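Long-range contacts in amino acid adenylation domain-containing protein (Bacillus stratosphericus LAMA 585, PDB 6ULY), which probably selects an alpha-keto acid and activates it as an acyl adenylate in nonribosomal depsipeptide synthesis: residues A[216-221]-A[254-259]; A[33-38]-A[240-245]; A[416-421]-A[430-435]. All blocks are in the same frame, centred on the assembly; numbering follows the deposited sequence.

Contact 1: A[216-221]-A[254-259]; sequences LDWMPL and LRWLDW. With SO4 (sulfate ion), chain N; SO4 (sulfate ion), chain O.
Trp218 drives its pyrrole edge into the face of Trp256, a T-shaped pair that serves as a compact example of how aromatic residues fasten a helix to the end of a beta strand. The planes stand at 90° and the five-membered ring centroids are 4.4 Å apart. Trp218 NE1 lies 3.4 Å from Trp256 NE1, but both nitrogens are donors, so this is contact without a hydrogen bond; Trp256 NE1 instead donates to Thr268 OG1 on the adjacent strand. The orientation follows from two different torsions: Trp218 holds CG between its backbone N and carbonyl carbon (chi1 53°), whereas Trp256 turns CG opposite its own N (chi1 -157°), swinging the indole from the helix toward the strand. Leu216 completes the interface. Its CD2 meets the edge of the Trp256 ring at CD1, 4.0 Å away, and presses on Trp259 CB at 3.4 Å. Trp259 then brings CZ3 to 3.9 Å from Trp218 CB, the two side chains crossing at about a right angle. Asp217 OD2 accepts from Met219 N at 2.7 Å in an Asx turn, and Arg255 holds two sulfates, probably from the crystallisation liquor. With no hydrogen bond across the two segments, cohesion probably comes from dispersion, helped by the polarised N-H edge of one indole facing the pi cloud of another, while Thr268 satisfies the buried Trp256 nitrogen.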
# COMPACT_ATOMS: atom_id res chain seq x y z
N LEU A 216 -0.64 -13.16 32.98
CA LEU A 216 0.74 -12.82 32.65
C LEU A 216 0.81 -12.42 31.18
O LEU A 216 0.40 -13.18 30.30
CB LEU A 216 1.68 -14.01 32.92
CG LEU A 216 3.13 -13.81 32.48
CD1 LEU A 216 3.78 -12.65 33.21
CD2 LEU A 216 3.90 -15.09 32.68
N ASP A 217 1.35 -11.23 30.92
CA ASP A 217 1.48 -10.73 29.55
C ASP A 217 2.79 -9.97 29.42
O ASP A 217 3.03 -9.01 30.16
CB ASP A 217 0.31 -9.81 29.17
CG ASP A 217 0.20 -9.59 27.68
OD1 ASP A 217 -0.85 -9.08 27.22
OD2 ASP A 217 1.15 -9.96 26.95
N TRP A 218 3.64 -10.41 28.49
CA TRP A 218 4.82 -9.67 28.09
C TRP A 218 4.69 -9.04 26.71
O TRP A 218 5.58 -8.27 26.31
CB TRP A 218 6.06 -10.58 28.12
CG TRP A 218 5.91 -11.85 27.35
CD1 TRP A 218 5.61 -13.08 27.84
CD2 TRP A 218 6.05 -12.01 25.93
NE1 TRP A 218 5.56 -14.00 26.82
CE2 TRP A 218 5.83 -13.37 25.64
CE3 TRP A 218 6.34 -11.14 24.88
CZ2 TRP A 218 5.88 -13.87 24.34
CZ3 TRP A 218 6.40 -11.64 23.59
CH2 TRP A 218 6.17 -12.99 23.34
N MET A 219 3.62 -9.32 25.98
CA MET A 219 3.44 -8.72 24.67
C MET A 219 3.20 -7.22 24.81
O MET A 219 2.68 -6.75 25.83
CB MET A 219 2.26 -9.38 23.95
CG MET A 219 2.62 -10.71 23.31
SD MET A 219 3.73 -10.51 21.91
CE MET A 219 2.64 -9.74 20.71
N PRO A 220 3.57 -6.43 23.80
CA PRO A 220 3.42 -4.97 23.90
C PRO A 220 1.98 -4.55 24.14
O PRO A 220 1.05 -5.08 23.53
CB PRO A 220 3.92 -4.47 22.54
CG PRO A 220 4.75 -5.57 21.99
CD PRO A 220 4.14 -6.84 22.51
N LEU A 221 1.81 -3.57 25.03
CA LEU A 221 0.51 -2.95 25.25
C LEU A 221 0.03 -2.15 24.05
O LEU A 221 -1.14 -1.75 24.02
CB LEU A 221 0.55 -2.05 26.48
CG LEU A 221 0.62 -2.75 27.84
CD1 LEU A 221 0.84 -1.72 28.94
CD2 LEU A 221 -0.65 -3.56 28.09
N LEU A 254 12.95 -18.28 28.02
CA LEU A 254 12.60 -19.14 29.15
C LEU A 254 12.08 -18.35 30.34
O LEU A 254 11.49 -18.95 31.25
CB LEU A 254 13.80 -19.99 29.57
CG LEU A 254 14.17 -21.13 28.62
CD1 LEU A 254 15.36 -21.90 29.18
CD2 LEU A 254 12.99 -22.07 28.38
N ARG A 255 12.28 -17.03 30.37
CA ARG A 255 11.67 -16.22 31.40
C ARG A 255 10.15 -16.37 31.42
O ARG A 255 9.53 -16.26 32.48
CB ARG A 255 12.04 -14.75 31.20
CG ARG A 255 13.43 -14.44 31.68
CD ARG A 255 13.87 -13.05 31.28
NE ARG A 255 15.22 -12.80 31.76
CZ ARG A 255 16.00 -11.82 31.34
NH1 ARG A 255 15.58 -10.98 30.40
NH2 ARG A 255 17.22 -11.69 31.85
N TRP A 256 9.54 -16.60 30.26
CA TRP A 256 8.12 -16.90 30.22
C TRP A 256 7.79 -18.02 31.21
O TRP A 256 6.86 -17.90 32.02
CB TRP A 256 7.70 -17.30 28.80
CG TRP A 256 6.25 -17.11 28.48
CD1 TRP A 256 5.30 -16.48 29.24
CD2 TRP A 256 5.57 -17.56 27.30
NE1 TRP A 256 4.08 -16.51 28.61
CE2 TRP A 256 4.22 -17.17 27.41
CE3 TRP A 256 5.97 -18.26 26.16
CZ2 TRP A 256 3.28 -17.45 26.43
CZ3 TRP A 256 5.04 -18.54 25.18
CH2 TRP A 256 3.70 -18.13 25.32
N LEU A 257 8.56 -19.11 31.17
CA LEU A 257 8.33 -20.20 32.11
C LEU A 257 8.51 -19.72 33.54
O LEU A 257 7.64 -19.94 34.39
CB LEU A 257 9.28 -21.36 31.80
CG LEU A 257 9.16 -21.95 30.39
CD1 LEU A 257 9.97 -23.24 30.28
CD2 LEU A 257 7.72 -22.19 30.00
N ASP A 258 9.64 -19.06 33.83
CA ASP A 258 9.88 -18.56 35.19
C ASP A 258 8.70 -17.73 35.68
O ASP A 258 8.28 -17.84 36.83
CB ASP A 258 11.14 -17.69 35.22
CG ASP A 258 12.37 -18.43 34.77
OD1 ASP A 258 12.30 -19.66 34.59
OD2 ASP A 258 13.40 -17.76 34.59
N TRP A 259 8.18 -16.86 34.80
CA TRP A 259 7.13 -15.94 35.20
C TRP A 259 5.83 -16.68 35.48
O TRP A 259 5.18 -16.46 36.51
CB TRP A 259 6.94 -14.89 34.10
CG TRP A 259 8.11 -13.94 33.94
CD1 TRP A 259 9.04 -13.62 34.89
CD2 TRP A 259 8.46 -13.21 32.76
NE1 TRP A 259 9.94 -12.72 34.37
CE2 TRP A 259 9.62 -12.46 33.07
CE3 TRP A 259 7.92 -13.11 31.47
CZ2 TRP A 259 10.23 -11.62 32.14
CZ3 TRP A 259 8.54 -12.28 30.55
CH2 TRP A 259 9.68 -11.54 30.89
S SO4 N . 18.87 -9.27 29.71
O1 SO4 N . 17.51 -9.44 29.26
O2 SO4 N . 19.48 -8.20 28.97
O3 SO4 N . 18.87 -8.94 31.11
O4 SO4 N . 19.60 -10.49 29.50
S SO4 O . 17.43 -11.71 35.70
O1 SO4 O . 16.06 -11.76 35.31
O2 SO4 O . 18.22 -12.50 34.80
O3 SO4 O . 17.89 -10.34 35.66
O4 SO4 O . 17.57 -12.22 37.03

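Contact 2: A[33-38]-A[240-245]; sequences TYIVNS and EQIRAR. With SO4 (sulfate ion), chain D; SO4 (sulfate ion), chain O.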
# COMPACT_ATOMS: atom_id res chain seq x y z
N THR A 33 1.08 -6.10 38.66
CA THR A 33 2.44 -6.33 39.14
C THR A 33 3.38 -6.27 37.94
O THR A 33 3.23 -7.06 37.00
CB THR A 33 2.58 -7.67 39.86
OG1 THR A 33 1.36 -7.98 40.54
CG2 THR A 33 3.70 -7.61 40.87
N TYR A 34 4.32 -5.33 37.97
CA TYR A 34 5.27 -5.13 36.89
C TYR A 34 6.59 -5.80 37.25
O TYR A 34 7.19 -5.48 38.28
CB TYR A 34 5.48 -3.64 36.64
CG TYR A 34 4.19 -2.89 36.41
CD1 TYR A 34 3.64 -2.82 35.13
CD2 TYR A 34 3.52 -2.27 37.45
CE1 TYR A 34 2.46 -2.15 34.91
CE2 TYR A 34 2.34 -1.59 37.23
CZ TYR A 34 1.81 -1.54 35.95
OH TYR A 34 0.64 -0.86 35.72
N ILE A 35 7.04 -6.72 36.41
CA ILE A 35 8.28 -7.44 36.65
C ILE A 35 9.46 -6.55 36.28
O ILE A 35 9.46 -5.91 35.23
CB ILE A 35 8.32 -8.76 35.85
CG1 ILE A 35 7.11 -9.63 36.23
CG2 ILE A 35 9.64 -9.49 36.09
CD1 ILE A 35 7.14 -11.03 35.66
N VAL A 36 10.45 -6.50 37.16
CA VAL A 36 11.70 -5.79 36.91
C VAL A 36 12.84 -6.76 36.63
O VAL A 36 13.64 -6.54 35.72
CB VAL A 36 12.04 -4.85 38.08
CG1 VAL A 36 13.36 -4.14 37.82
CG2 VAL A 36 10.92 -3.85 38.31
N ASN A 37 12.93 -7.84 37.40
CA ASN A 37 13.92 -8.88 37.18
C ASN A 37 13.48 -10.12 37.96
O ASN A 37 12.36 -10.17 38.48
CB ASN A 37 15.32 -8.41 37.59
CG ASN A 37 15.37 -7.92 39.02
OD1 ASN A 37 15.18 -8.69 39.96
ND2 ASN A 37 15.64 -6.63 39.20
N SER A 38 14.36 -11.12 38.03
CA SER A 38 14.00 -12.39 38.67
C SER A 38 13.67 -12.23 40.15
O SER A 38 12.99 -13.09 40.72
CB SER A 38 15.13 -13.39 38.50
OG SER A 38 16.29 -12.97 39.19
N GLU A 240 -6.10 -10.41 38.86
CA GLU A 240 -4.70 -10.06 39.02
C GLU A 240 -3.97 -10.22 37.69
O GLU A 240 -4.12 -11.25 37.02
CB GLU A 240 -4.05 -10.94 40.08
CG GLU A 240 -2.96 -10.25 40.88
CD GLU A 240 -3.52 -9.28 41.89
OE1 GLU A 240 -4.46 -9.67 42.62
OE2 GLU A 240 -3.03 -8.14 41.95
N GLN A 241 -3.20 -9.21 37.29
CA GLN A 241 -2.47 -9.26 36.03
C GLN A 241 -1.02 -8.84 36.25
O GLN A 241 -0.75 -7.84 36.92
CB GLN A 241 -3.14 -8.39 34.96
CG GLN A 241 -3.22 -6.90 35.29
CD GLN A 241 -3.87 -6.09 34.17
OE1 GLN A 241 -3.28 -5.91 33.10
NE2 GLN A 241 -5.08 -5.59 34.41
N ILE A 242 -0.10 -9.62 35.69
CA ILE A 242 1.34 -9.36 35.79
C ILE A 242 1.84 -8.94 34.42
O ILE A 242 1.61 -9.63 33.43
CB ILE A 242 2.09 -10.60 36.31
CG1 ILE A 242 1.72 -10.88 37.77
CG2 ILE A 242 3.60 -10.42 36.17
CD1 ILE A 242 0.75 -12.02 37.94
N ARG A 243 2.54 -7.81 34.39
CA ARG A 243 3.10 -7.25 33.16
C ARG A 243 4.61 -7.42 33.16
O ARG A 243 5.27 -7.10 34.15
CB ARG A 243 2.73 -5.77 33.02
CG ARG A 243 1.29 -5.52 32.55
CD ARG A 243 1.05 -6.00 31.12
NE ARG A 243 2.16 -5.69 30.23
CZ ARG A 243 2.17 -5.94 28.92
NH1 ARG A 243 1.13 -6.51 28.33
NH2 ARG A 243 3.24 -5.62 28.20
N ALA A 244 5.14 -7.95 32.06
CA ALA A 244 6.57 -8.04 31.83
C ALA A 244 6.94 -7.25 30.58
O ALA A 244 6.09 -6.99 29.72
CB ALA A 244 7.03 -9.49 31.69
N ARG A 245 8.20 -6.86 30.50
CA ARG A 245 8.69 -6.14 29.33
C ARG A 245 8.93 -7.11 28.18
O ARG A 245 9.48 -8.20 28.37
CB ARG A 245 9.97 -5.38 29.66
CG ARG A 245 9.77 -4.25 30.66
CD ARG A 245 10.65 -3.05 30.33
NE ARG A 245 10.53 -1.99 31.32
CZ ARG A 245 11.14 -0.81 31.24
NH1 ARG A 245 11.91 -0.52 30.21
NH2 ARG A 245 10.96 0.10 32.20
S SO4 D . 7.95 -1.28 34.05
O1 SO4 D . 8.48 0.05 33.91
O2 SO4 D . 7.92 -1.96 32.78
O3 SO4 D . 6.61 -1.20 34.56
O4 SO4 D . 8.73 -2.05 34.96
S SO4 O . 17.43 -11.71 35.70
O1 SO4 O . 16.06 -11.76 35.31
O2 SO4 O . 18.22 -12.50 34.80
O3 SO4 O . 17.89 -10.34 35.66
O4 SO4 O . 17.57 -12.22 37.03
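Thr33 pairs in parallel with Ile242 of strand 240-243; the axes of the short segments 33-35 and 240-243 approach to 4.7 Å, inclined by 22°, and the backbone bonds alternate as parallel geometry requires. Its N donates to Gln241 O at 3.1 Å, and its O accepts from Arg243 N at 2.8 Å, so one residue of 33-38 bonds to both neighbours of its bridge partner. Beside these bonds, Thr33 CB lies 3.9 Å from Ile242 CG1, the two side chains pointing the same way. Tyr34 faces the other side of the sheet, where its CD1 packs against Arg243 CB at 3.7 Å. The arginine chain bends at chi2 (-66°) and chi3, which carries its guanidinium away from the tyrosine to the carbonyl oxygen of Met219. At Ile35 the backbone N donates to Arg243 O at 2.9 Å, and CG1 sits 3.6 Å from Ile242 CG2. Beyond the strand, Ser38 OG hydrogen-bonds a sulfate at O4, 2.6 Å away; this ion and the one gripped by Arg245 probably come from the crystallisation liquor. Within the mixed sheet, strand 31-35 is followed on one side by antiparallel 41-45, and 240-243 on the other by parallel 214-217. Helix 255-262 covers the isoleucine side, Trp259 touching both Ile35 and Ala244, and Arg245 takes the N-cap position ahead of helix 246-251.

Contact 3: A[416-421]-A[430-435]; sequences TTMKGY and EVFQAD
The backbones of 416-421 and 430-435 stay well apart, 8.5 Å between the CA atoms of Gly420 and Phe432 at their nearest, and no hydrogen bond joins them, so the gap is bridged by the side chains of Val431 and Phe432, which meet both side chains and backbone atoms of 416-421. The arrangement is a strand-helix connection in the AMP-binding fold: the short, weakly bonded strand about 420-421, at the margin of a mixed sheet, leads through a short loop into helix 425-431, and the residues at the helix end fold back onto the strand and the chain just ahead of it. Phe432, the first residue to leave helical angles, makes the largest contribution. With CG beside the backbone N (chi1 -68°), its ring extends toward 416-421 and presents the far rim to several groups at once. Thr417 approaches from the opposite direction, its CG2 3.4 Å from Phe432 CE1. Lys419 O lies at the ring edge near its plane, 3.7 Å from Phe432 CE2, probably mildly favourable since ring hydrogens carry slight positive charge. Gly420 CA is close to the same carbon, at 3.8 Å. Met418 bridges Phe432 and Val431: its chain, extended beyond CG, carries CE to 3.8 Å from Phe432 CZ and also within touch of Val431 CG2. Tyr421 OH, itself beside Val431, is hydrogen-bonded to Glu335, and Lys419 NZ to Asp171 O and Ser173 OG. Phe438 of strand 438-447 backs Met418, Val431 and Phe432. The same methionine methyl also covers the Tyr421 ring, Met418 CE lying 3.6 Å above its plane and over its centre, while Val431 CG1 meets that ring at its edge, 3.8 Å from Tyr421 CE2.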
# COMPACT_ATOMS: atom_id res chain seq x y z
N THR A 416 -17.94 -5.03 17.89
CA THR A 416 -16.57 -4.75 18.29
C THR A 416 -15.80 -3.97 17.23
O THR A 416 -14.61 -3.69 17.43
CB THR A 416 -15.82 -6.05 18.59
OG1 THR A 416 -15.54 -6.74 17.36
CG2 THR A 416 -16.64 -6.96 19.48
N THR A 417 -16.44 -3.61 16.13
CA THR A 417 -15.74 -2.98 15.02
C THR A 417 -15.39 -1.53 15.36
O THR A 417 -16.15 -0.82 16.01
CB THR A 417 -16.60 -3.03 13.76
OG1 THR A 417 -16.82 -4.40 13.38
CG2 THR A 417 -15.92 -2.32 12.61
N MET A 418 -14.21 -1.11 14.91
CA MET A 418 -13.75 0.26 15.09
C MET A 418 -14.75 1.25 14.50
O MET A 418 -15.58 0.91 13.65
CB MET A 418 -12.40 0.45 14.41
CG MET A 418 -12.43 0.13 12.93
SD MET A 418 -11.00 0.73 12.01
CE MET A 418 -11.43 0.19 10.36
N LYS A 419 -14.63 2.51 14.93
CA LYS A 419 -15.33 3.59 14.23
C LYS A 419 -14.81 3.73 12.81
O LYS A 419 -15.56 4.15 11.92
CB LYS A 419 -15.15 4.92 14.96
CG LYS A 419 -15.78 5.00 16.34
CD LYS A 419 -15.77 6.45 16.81
CE LYS A 419 -16.26 6.58 18.24
NZ LYS A 419 -16.30 8.00 18.68
N GLY A 420 -13.55 3.39 12.58
CA GLY A 420 -12.93 3.53 11.27
C GLY A 420 -11.52 4.05 11.37
O GLY A 420 -11.07 4.46 12.45
N TYR A 421 -10.80 4.03 10.25
CA TYR A 421 -9.49 4.64 10.20
C TYR A 421 -9.62 6.16 10.25
O TYR A 421 -10.46 6.75 9.56
CB TYR A 421 -8.75 4.23 8.92
CG TYR A 421 -8.61 2.74 8.74
CD1 TYR A 421 -7.89 1.97 9.65
CD2 TYR A 421 -9.18 2.10 7.65
CE1 TYR A 421 -7.75 0.61 9.48
CE2 TYR A 421 -9.05 0.74 7.47
CZ TYR A 421 -8.33 -0.00 8.39
OH TYR A 421 -8.20 -1.36 8.21
N GLU A 430 -13.17 0.76 1.77
CA GLU A 430 -12.61 -0.51 1.34
C GLU A 430 -12.93 -1.64 2.32
O GLU A 430 -13.11 -2.79 1.90
CB GLU A 430 -11.10 -0.39 1.16
CG GLU A 430 -10.67 0.47 -0.03
CD GLU A 430 -9.17 0.74 -0.04
OE1 GLU A 430 -8.48 0.33 0.92
OE2 GLU A 430 -8.68 1.38 -1.00
N VAL A 431 -12.99 -1.34 3.62
CA VAL A 431 -13.12 -2.39 4.63
C VAL A 431 -14.57 -2.53 5.08
O VAL A 431 -15.02 -3.63 5.40
CB VAL A 431 -12.20 -2.12 5.84
CG1 VAL A 431 -10.75 -2.03 5.41
CG2 VAL A 431 -12.63 -0.86 6.59
N PHE A 432 -15.31 -1.42 5.12
CA PHE A 432 -16.71 -1.45 5.55
C PHE A 432 -17.58 -1.73 4.33
O PHE A 432 -17.91 -0.81 3.57
CB PHE A 432 -17.10 -0.14 6.23
CG PHE A 432 -16.42 0.09 7.56
CD1 PHE A 432 -16.03 -0.97 8.36
CD2 PHE A 432 -16.18 1.38 8.02
CE1 PHE A 432 -15.41 -0.76 9.58
CE2 PHE A 432 -15.56 1.60 9.24
CZ PHE A 432 -15.18 0.54 10.02
N GLN A 433 -17.96 -2.99 4.14
CA GLN A 433 -18.82 -3.39 3.04
C GLN A 433 -20.28 -3.21 3.45
O GLN A 433 -20.60 -2.79 4.57
CB GLN A 433 -18.53 -4.83 2.62
CG GLN A 433 -17.04 -5.14 2.40
CD GLN A 433 -16.46 -4.47 1.16
OE1 GLN A 433 -17.03 -3.52 0.63
NE2 GLN A 433 -15.32 -4.97 0.71
N ALA A 434 -21.20 -3.54 2.54
CA ALA A 434 -22.61 -3.30 2.79
C ALA A 434 -23.16 -4.25 3.85
O ALA A 434 -22.77 -5.42 3.93
CB ALA A 434 -23.41 -3.45 1.50
N ASP A 435 -24.08 -3.73 4.66
CA ASP A 435 -24.83 -4.53 5.63
C ASP A 435 -23.99 -4.87 6.85
O ASP A 435 -24.23 -5.88 7.51
CB ASP A 435 -25.36 -5.80 4.97
CG ASP A 435 -26.52 -6.41 5.74
OD1 ASP A 435 -27.55 -5.72 5.90
OD2 ASP A 435 -26.41 -7.57 6.18

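Together the three contacts illustrate how bonding follows position in a fold. Contacts 1 and 2 are buried and share one mixed sheet, their centres 8 Å apart: strands 214-217 and 240-243 are neighbours there, and Asp217 N of contact 1 probably hydrogen-bonds Ile242 O of contact 2. Contact 2 joins strand to strand through backbone hydrogen bonds, whereas contact 1 fixes a helix over the sheet with aromatic and aliphatic groups. Contact 3 lies on the opposite side of the chain's centre, its centre about 33 Å from that of contact 1. Only partly buried, it relies on apolar side chains like contact 1, but belongs to another sheet and approaches a second subunit.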